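Local coordinates for protein 2-dehydro-3-deoxy-d-gluconate/2-dehydro-3-deoxy-phosphogluconate aldolase (Picrophilus torridus, PDB 4UXD) that belongs to the dihydrodipicolinate synthetase family of aldolases, folding as a beta/alpha barrel around a parallel eight-stranded sheet, with four chains in the assembly, at residues Leu195-Asp199 with Asp200-Val204; Lys250-Asn254 with Asp255-Leu259; Tyr272-Tyr275 with Phe276-Asn280. All blocks are in the same frame, centred on the assembly; numbering follows the deposited sequence.

Interaction 1: Leu195-Asp199 with Asp200-Val204; sequences LSLSD and DDFAV
Asp199 and Phe202 are the ends of a type I beta turn, a local contact in the link between helix 188-195 and strand 203-206. The turn's own bond, Phe202 N to Asp199 O, is weak at 3.5 Å; the ends are joined more firmly by Asp199 N to Phe202 O, 3.1 Å and nearly straight at 170°. With chi1 at 77°, the Asp199 CG sits between its own N and carbonyl carbon, which turns OD1 forward to the N-H of Asp201. This is consistent with an Asx turn, though at 2.5 Å from Asp201 N to Asp199 OD1 the modelled bond is doubtfully short. Asp199 OD2 makes a salt bridge with Lys172 of helix 165-174, whose NZ also bonds to Leu197 O. The Phe202 ring lies against Leu197, its CE2 3.6 Å from Leu197 CB, with Ser198 CA at its edge; it also packs on Val168 of that helix and on Val178 and Val181 of strand 178-183. Leu195 and Val204 meet obliquely, CD2 of the leucine 3.6 Å from CG1 of the valine. A second type I turn, with Ser198 N bonded to Leu195 O, starts the departure from the helix. Together, two successive turns form a compact alpha-to-beta connection leading into a strand of a beta/alpha barrel.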
loop_
_atom_site.group_PDB
_atom_site.type_symbol
_atom_site.label_atom_id
_atom_site.label_comp_id
_atom_site.label_asym_id
_atom_site.label_seq_id
_atom_site.Cartn_x
_atom_site.Cartn_y
_atom_site.Cartn_z
ATOM N N LEU A 195 -4.523 23.730 4.263
ATOM C CA LEU A 195 -4.503 24.990 5.005
ATOM C C LEU A 195 -4.002 26.155 4.169
ATOM O O LEU A 195 -4.363 27.300 4.419
ATOM C CB LEU A 195 -3.630 24.871 6.250
ATOM C CG LEU A 195 -4.211 24.098 7.435
ATOM C CD1 LEU A 195 -3.129 23.952 8.510
ATOM C CD2 LEU A 195 -5.461 24.787 8.003
ATOM N N SER A 196 -3.166 25.867 3.174
ATOM C CA SER A 196 -2.666 26.913 2.284
ATOM C C SER A 196 -3.779 27.492 1.397
ATOM O O SER A 196 -3.575 28.496 0.720
ATOM C CB SER A 196 -1.530 26.375 1.408
ATOM O OG SER A 196 -1.931 26.301 0.051
ATOM N N LEU A 197 -4.939 26.837 1.399
ATOM C CA LEU A 197 -6.121 27.296 0.670
ATOM C C LEU A 197 -7.030 28.100 1.591
ATOM O O LEU A 197 -8.082 28.594 1.174
ATOM C CB LEU A 197 -6.917 26.109 0.092
ATOM C CG LEU A 197 -6.206 25.086 -0.796
ATOM C CD1 LEU A 197 -7.172 23.984 -1.162
ATOM C CD2 LEU A 197 -5.641 25.721 -2.050
ATOM N N SER A 198 -6.636 28.217 2.851
ATOM C CA SER A 198 -7.466 28.891 3.838
ATOM C C SER A 198 -7.632 30.383 3.512
ATOM O O SER A 198 -6.686 31.046 3.066
ATOM C CB SER A 198 -6.863 28.710 5.237
ATOM O OG SER A 198 -7.831 28.864 6.251
ATOM N N ASP A 199 -8.847 30.890 3.706
ATOM C CA ASP A 199 -9.087 32.329 3.694
ATOM C C ASP A 199 -10.415 32.651 4.390
ATOM O O ASP A 199 -10.922 31.860 5.188
ATOM C CB ASP A 199 -9.055 32.887 2.255
ATOM C CG ASP A 199 -10.314 32.583 1.463
ATOM O OD1 ASP A 199 -11.401 33.068 1.841
ATOM O OD2 ASP A 199 -10.215 31.892 0.430
ATOM N N ASP A 200 -10.982 33.811 4.083
ATOM C CA ASP A 200 -12.124 34.313 4.837
ATOM C C ASP A 200 -13.445 33.673 4.401
ATOM O O ASP A 200 -14.382 33.583 5.197
ATOM C CB ASP A 200 -12.187 35.835 4.717
ATOM C CG ASP A 200 -10.959 36.516 5.319
ATOM O OD1 ASP A 200 -10.903 36.644 6.562
ATOM O OD2 ASP A 200 -10.049 36.917 4.555
ATOM N N ASP A 201 -13.505 33.208 3.153
ATOM C CA ASP A 201 -14.656 32.457 2.645
ATOM C C ASP A 201 -14.289 31.000 2.329
ATOM O O ASP A 201 -14.952 30.336 1.520
ATOM C CB ASP A 201 -15.225 33.142 1.400
ATOM C CG ASP A 201 -16.339 34.126 1.730
ATOM O OD1 ASP A 201 -17.177 33.815 2.608
ATOM O OD2 ASP A 201 -16.378 35.211 1.108
ATOM N N PHE A 202 -13.238 30.502 2.978
ATOM C CA PHE A 202 -12.834 29.110 2.812
ATOM C C PHE A 202 -12.240 28.534 4.109
ATOM O O PHE A 202 -11.133 28.897 4.533
ATOM C CB PHE A 202 -11.839 28.982 1.655
ATOM C CG PHE A 202 -11.628 27.566 1.193
ATOM C CD1 PHE A 202 -12.545 26.953 0.356
ATOM C CD2 PHE A 202 -10.516 26.843 1.605
ATOM C CE1 PHE A 202 -12.356 25.646 -0.068
ATOM C CE2 PHE A 202 -10.326 25.544 1.190
ATOM C CZ PHE A 202 -11.250 24.944 0.349
ATOM N N ALA A 203 -13.002 27.628 4.724
ATOM C CA ALA A 203 -12.626 26.981 5.979
ATOM C C ALA A 203 -11.824 25.701 5.743
ATOM O O ALA A 203 -11.899 25.095 4.677
ATOM C CB ALA A 203 -13.882 26.668 6.810
ATOM N N VAL A 204 -11.046 25.312 6.745
ATOM C CA VAL A 204 -10.273 24.079 6.686
ATOM C C VAL A 204 -10.393 23.358 8.026
ATOM O O VAL A 204 -9.824 23.797 9.024
ATOM C CB VAL A 204 -8.799 24.353 6.355
ATOM C CG1 VAL A 204 -8.034 23.073 6.222
ATOM C CG2 VAL A 204 -8.688 25.152 5.066
#

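Interaction 2: Lys250-Asn254 with Asp255-Leu259; sequences KIEKN and DVIPL
Ile251 O is gripped by two amides of the following turn: Asp255 N at 2.9 Å from this oxygen and Val256 N at 3.3 Å, arriving from opposite faces of the carbonyl plane. The second of these bonds spans five residues, as does the one from Ile257 N to Glu252 O, 2.9 Å long with an N-H...O angle of 157°. This is the evidence for a wider, pi-type turn inside helix 245-264, where the axes of 250-254 and 255-259 differ by 21°. Pro258 has no N-H to give; its CD instead lies 3.1 Å from Lys253 O, and the helix is kinked here. Among the side chains, Glu252 bends at chi2 (79°) and brings OE1 across Val256, 3.1 Å from CB of that residue, while Glu252 CG lies 3.7 Å from Ile257 CD1. Asp255 crosses Ile251 at a slant, OD2 3.6 Å from CG2 of the isoleucine. Both carboxylates are positioned from the next shell: Glu252 OE2 accepts from Phe213 N of helix 212-217, and Asp255 OD2 forms a salt bridge with Arg236. Helix 233-240 packs against Ile251 (Arg236, Glu240), Glu252 (Leu237) and Val256 (Ile234), whereas Val256 and Ile257 abut the loop at Asp209 and Asp210, between strand 203-206 and helix 212-217.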
loop_
_atom_site.group_PDB
_atom_site.type_symbol
_atom_site.label_atom_id
_atom_site.label_comp_id
_atom_site.label_asym_id
_atom_site.label_seq_id
_atom_site.Cartn_x
_atom_site.Cartn_y
_atom_site.Cartn_z
ATOM N N LYS A 250 -3.366 20.142 27.193
ATOM C CA LYS A 250 -3.459 19.169 28.272
ATOM C C LYS A 250 -4.725 18.335 28.098
ATOM O O LYS A 250 -4.704 17.110 28.262
ATOM C CB LYS A 250 -3.451 19.861 29.634
ATOM C CG LYS A 250 -3.459 18.900 30.813
ATOM C CD LYS A 250 -3.459 19.625 32.150
ATOM C CE LYS A 250 -4.683 20.531 32.330
ATOM N NZ LYS A 250 -5.987 19.802 32.233
ATOM N N ILE A 251 -5.819 19.018 27.764
ATOM C CA ILE A 251 -7.090 18.369 27.463
ATOM C C ILE A 251 -6.894 17.369 26.325
ATOM O O ILE A 251 -7.338 16.222 26.397
ATOM C CB ILE A 251 -8.192 19.411 27.085
ATOM C CG1 ILE A 251 -8.551 20.277 28.296
ATOM C CG2 ILE A 251 -9.458 18.721 26.571
ATOM C CD1 ILE A 251 -9.402 21.510 27.962
ATOM N N GLU A 252 -6.213 17.804 25.277
ATOM C CA GLU A 252 -5.950 16.947 24.130
ATOM C C GLU A 252 -5.189 15.683 24.537
ATOM O O GLU A 252 -5.497 14.588 24.063
ATOM C CB GLU A 252 -5.152 17.716 23.071
ATOM C CG GLU A 252 -4.844 16.936 21.788
ATOM C CD GLU A 252 -6.027 16.858 20.827
ATOM O OE1 GLU A 252 -6.895 15.982 21.021
ATOM O OE2 GLU A 252 -6.078 17.669 19.874
ATOM N N LYS A 253 -4.195 15.836 25.408
ATOM C CA LYS A 253 -3.285 14.734 25.708
ATOM C C LYS A 253 -3.879 13.770 26.728
ATOM O O LYS A 253 -3.705 12.565 26.609
ATOM C CB LYS A 253 -1.929 15.266 26.207
ATOM C CG LYS A 253 -2.001 16.095 27.477
ATOM C CD LYS A 253 -0.638 16.562 27.963
ATOM C CE LYS A 253 -0.058 17.667 27.087
ATOM N NZ LYS A 253 1.371 17.982 27.418
ATOM N N ASN A 254 -4.594 14.297 27.714
ATOM C CA ASN A 254 -5.124 13.467 28.788
ATOM C C ASN A 254 -6.549 12.954 28.536
ATOM O O ASN A 254 -6.945 11.920 29.073
ATOM C CB ASN A 254 -5.091 14.246 30.104
ATOM C CG ASN A 254 -3.702 14.741 30.454
ATOM O OD1 ASN A 254 -3.471 15.942 30.594
ATOM N ND2 ASN A 254 -2.767 13.814 30.595
ATOM N N ASP A 255 -7.317 13.673 27.724
ATOM C CA ASP A 255 -8.727 13.351 27.532
ATOM C C ASP A 255 -9.023 12.792 26.143
ATOM O O ASP A 255 -9.406 11.632 26.002
ATOM C CB ASP A 255 -9.573 14.591 27.787
ATOM C CG ASP A 255 -9.254 15.222 29.107
ATOM O OD1 ASP A 255 -8.642 14.524 29.945
ATOM O OD2 ASP A 255 -9.615 16.398 29.313
ATOM N N VAL A 256 -8.821 13.620 25.125
ATOM C CA VAL A 256 -9.173 13.272 23.759
ATOM C C VAL A 256 -8.338 12.092 23.240
ATOM O O VAL A 256 -8.879 11.066 22.797
ATOM C CB VAL A 256 -8.980 14.492 22.817
ATOM C CG1 VAL A 256 -9.580 14.218 21.439
ATOM C CG2 VAL A 256 -9.603 15.756 23.423
ATOM N N ILE A 257 -7.017 12.249 23.302
ATOM C CA ILE A 257 -6.087 11.290 22.701
ATOM C C ILE A 257 -6.205 9.911 23.333
ATOM O O ILE A 257 -6.144 8.909 22.626
ATOM C CB ILE A 257 -4.614 11.797 22.799
ATOM C CG1 ILE A 257 -4.364 12.847 21.722
ATOM C CG2 ILE A 257 -3.593 10.651 22.633
ATOM C CD1 ILE A 257 -3.153 13.685 21.960
ATOM N N PRO A 258 -6.357 9.848 24.667
ATOM C CA PRO A 258 -6.519 8.521 25.267
ATOM C C PRO A 258 -7.864 7.906 24.925
ATOM O O PRO A 258 -7.950 6.685 24.769
ATOM C CB PRO A 258 -6.380 8.799 26.765
ATOM C CG PRO A 258 -5.559 10.032 26.818
ATOM C CD PRO A 258 -6.077 10.861 25.693
ATOM N N LEU A 259 -8.886 8.744 24.783
ATOM C CA LEU A 259 -10.195 8.276 24.311
ATOM C C LEU A 259 -10.151 7.794 22.861
ATOM O O LEU A 259 -10.745 6.756 22.523
ATOM C CB LEU A 259 -11.244 9.378 24.434
ATOM C CG LEU A 259 -12.624 8.934 23.951
ATOM C CD1 LEU A 259 -13.179 7.836 24.853
ATOM C CD2 LEU A 259 -13.559 10.112 23.862
#

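Interaction 3: Tyr272-Tyr275 with Phe276-Asn280; sequences YYEY and FYKKN
Tyr273 and Tyr277, one helical turn apart, adopt nearly the same first torsion, chi1 -78° and -70°, each CG anti to its carbonyl carbon; the two side chains therefore run side by side in the same direction. They do not stack face to face. Instead the Tyr277 hydroxyl lies in the plane of the Tyr273 ring at its edge, OH of Tyr277 being 3.5 Å from CD2 of Tyr273. The Tyr277 ring folds back over the helix, with Tyr273 O 3.1 Å above its plane and offset toward the rim. That same oxygen accepts the backbone bond from Tyr277 N, at 2.9 Å. Both phenol oxygens are held from outside: Tyr273 OH bonds with Thr34 N and Thr68 O, Tyr277 OH with Leu36 N and Gly285 O.

On another flank Glu274 and Lys278 also run side by side in the same direction, tied at the backbone by Lys278 N to Glu274 O, 2.8 Å and almost straight at 173°. Glu274 OE2 is 3.3 Å from Lys278 CE but 4.5 Å from its NZ, beyond a salt bridge. The carboxylate is instead taken by backbone amides near the C-terminus, OE1 by Gly294 N and OE2 by Ile295 N.

At the helix end, Asn280 is the first residue to leave helical geometry. Its ND2 donates to Phe276 O at 2.6 Å, on a lone pair in the carbonyl plane, and the same nitrogen stands 3.1 Å above the Phe276 ring plane, toward its rim. The side chain thus supplements the weak backbone bond from Asn280 N to that oxygen.

Helix 270-279 touches two others: Tyr272 packs on Met260 and Leu263 of helix 245-264, while Phe276, Lys279 and Asn280 lean on Leu50, Tyr53 and Ile49 of helix 44-56.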
loop_
_atom_site.group_PDB
_atom_site.type_symbol
_atom_site.label_atom_id
_atom_site.label_comp_id
_atom_site.label_asym_id
_atom_site.label_seq_id
_atom_site.Cartn_x
_atom_site.Cartn_y
_atom_site.Cartn_z
ATOM N N TYR A 272 -18.080 3.813 18.714
ATOM C CA TYR A 272 -18.752 5.097 18.922
ATOM C C TYR A 272 -20.205 4.865 19.283
ATOM O O TYR A 272 -20.780 5.578 20.108
ATOM C CB TYR A 272 -18.671 5.985 17.671
ATOM C CG TYR A 272 -17.290 6.552 17.405
ATOM C CD1 TYR A 272 -16.260 5.746 16.922
ATOM C CD2 TYR A 272 -17.013 7.894 17.638
ATOM C CE1 TYR A 272 -14.996 6.267 16.676
ATOM C CE2 TYR A 272 -15.753 8.419 17.404
ATOM C CZ TYR A 272 -14.754 7.602 16.919
ATOM O OH TYR A 272 -13.509 8.123 16.686
ATOM N N TYR A 273 -20.789 3.853 18.652
ATOM C CA TYR A 273 -22.177 3.534 18.863
ATOM C C TYR A 273 -22.358 2.934 20.259
ATOM O O TYR A 273 -23.194 3.407 21.023
ATOM C CB TYR A 273 -22.686 2.609 17.740
ATOM C CG TYR A 273 -22.972 3.390 16.465
ATOM C CD1 TYR A 273 -21.943 3.841 15.649
ATOM C CD2 TYR A 273 -24.267 3.709 16.104
ATOM C CE1 TYR A 273 -22.199 4.578 14.503
ATOM C CE2 TYR A 273 -24.535 4.449 14.964
ATOM C CZ TYR A 273 -23.500 4.882 14.166
ATOM O OH TYR A 273 -23.772 5.612 13.027
ATOM N N GLU A 274 -21.562 1.934 20.613
ATOM C CA GLU A 274 -21.665 1.365 21.947
ATOM C C GLU A 274 -21.490 2.457 23.003
ATOM O O GLU A 274 -22.250 2.537 23.973
ATOM C CB GLU A 274 -20.626 0.265 22.151
ATOM C CG GLU A 274 -20.770 -0.477 23.467
ATOM C CD GLU A 274 -19.920 -1.740 23.529
ATOM O OE1 GLU A 274 -19.401 -2.154 22.468
ATOM O OE2 GLU A 274 -19.762 -2.314 24.633
ATOM N N TYR A 275 -20.500 3.315 22.793
ATOM C CA TYR A 275 -20.136 4.300 23.790
ATOM C C TYR A 275 -21.308 5.228 24.016
ATOM O O TYR A 275 -21.583 5.637 25.142
ATOM C CB TYR A 275 -18.895 5.077 23.356
ATOM C CG TYR A 275 -18.119 5.690 24.494
ATOM C CD1 TYR A 275 -18.646 6.739 25.236
ATOM C CD2 TYR A 275 -16.852 5.231 24.823
ATOM C CE1 TYR A 275 -17.936 7.308 26.278
ATOM C CE2 TYR A 275 -16.134 5.793 25.863
ATOM C CZ TYR A 275 -16.679 6.833 26.589
ATOM O OH TYR A 275 -15.969 7.399 27.629
ATOM N N PHE A 276 -22.009 5.544 22.936
ATOM C CA PHE A 276 -23.192 6.382 23.023
ATOM C C PHE A 276 -24.355 5.640 23.691
ATOM O O PHE A 276 -25.145 6.227 24.431
ATOM C CB PHE A 276 -23.621 6.854 21.639
ATOM C CG PHE A 276 -24.914 7.601 21.652
ATOM C CD1 PHE A 276 -24.946 8.937 22.017
ATOM C CD2 PHE A 276 -26.111 6.959 21.335
ATOM C CE1 PHE A 276 -26.149 9.631 22.041
ATOM C CE2 PHE A 276 -27.312 7.650 21.362
ATOM C CZ PHE A 276 -27.333 8.982 21.717
ATOM N N TYR A 277 -24.459 4.351 23.415
ATOM C CA TYR A 277 -25.568 3.565 23.900
ATOM C C TYR A 277 -25.467 3.379 25.410
ATOM O O TYR A 277 -26.446 3.565 26.135
ATOM C CB TYR A 277 -25.607 2.207 23.197
ATOM C CG TYR A 277 -26.005 2.247 21.734
ATOM C CD1 TYR A 277 -26.776 3.278 21.220
ATOM C CD2 TYR A 277 -25.607 1.240 20.868
ATOM C CE1 TYR A 277 -27.140 3.303 19.889
ATOM C CE2 TYR A 277 -25.967 1.254 19.545
ATOM C CZ TYR A 277 -26.731 2.289 19.054
ATOM O OH TYR A 277 -27.090 2.294 17.721
ATOM N N LYS A 278 -24.278 3.015 25.870
ATOM C CA LYS A 278 -24.038 2.772 27.279
ATOM C C LYS A 278 -24.204 4.045 28.102
ATOM O O LYS A 278 -24.727 4.009 29.219
ATOM C CB LYS A 278 -22.633 2.194 27.489
ATOM C CG LYS A 278 -22.498 0.706 27.141
ATOM C CD LYS A 278 -21.170 0.135 27.638
ATOM C CE LYS A 278 -21.109 -1.396 27.547
ATOM N NZ LYS A 278 -21.908 -2.097 28.605
ATOM N N LYS A 279 -23.767 5.168 27.541
ATOM C CA LYS A 279 -23.752 6.423 28.267
ATOM C C LYS A 279 -25.165 6.896 28.579
ATOM O O LYS A 279 -25.447 7.364 29.682
ATOM C CB LYS A 279 -23.013 7.503 27.477
ATOM C CG LYS A 279 -23.409 8.905 27.901
ATOM C CD LYS A 279 -22.319 9.925 27.728
ATOM C CE LYS A 279 -22.335 10.901 28.897
ATOM N NZ LYS A 279 -22.097 12.303 28.482
ATOM N N ASN A 280 -26.038 6.802 27.587
ATOM C CA ASN A 280 -27.431 7.177 27.755
ATOM C C ASN A 280 -28.289 5.967 28.131
ATOM O O ASN A 280 -29.517 6.042 28.097
ATOM C CB ASN A 280 -27.958 7.820 26.474
ATOM C CG ASN A 280 -27.036 8.896 25.938
ATOM O OD1 ASN A 280 -27.115 10.056 26.344
ATOM N ND2 ASN A 280 -26.158 8.517 25.011
#

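How the interactions relate
Interactions 2 and 3 touch: Leu259 CD1 packs 3.7 Å from Tyr275 CE2 where the successive helices 245-264 and 270-279 meet, although the contact centres are about 19 Å apart. Interaction 1 stands alone, its centre about 27 Å from that of interaction 2 and about 34 Å from that of interaction 3, with nearest atoms about 13 and 18 Å away; interactions 1 and 3 lie on opposite sides of the chain's centre. A bound glycerol, probably from the crystallisation liquor, is hydrogen-bonded to Tyr272 OH in interaction 3, and the side chain of Leu195 in interaction 1 is about 6 Å from a bound glycerol; such molecules often mark pockets, but nothing here assigns a role to these sites.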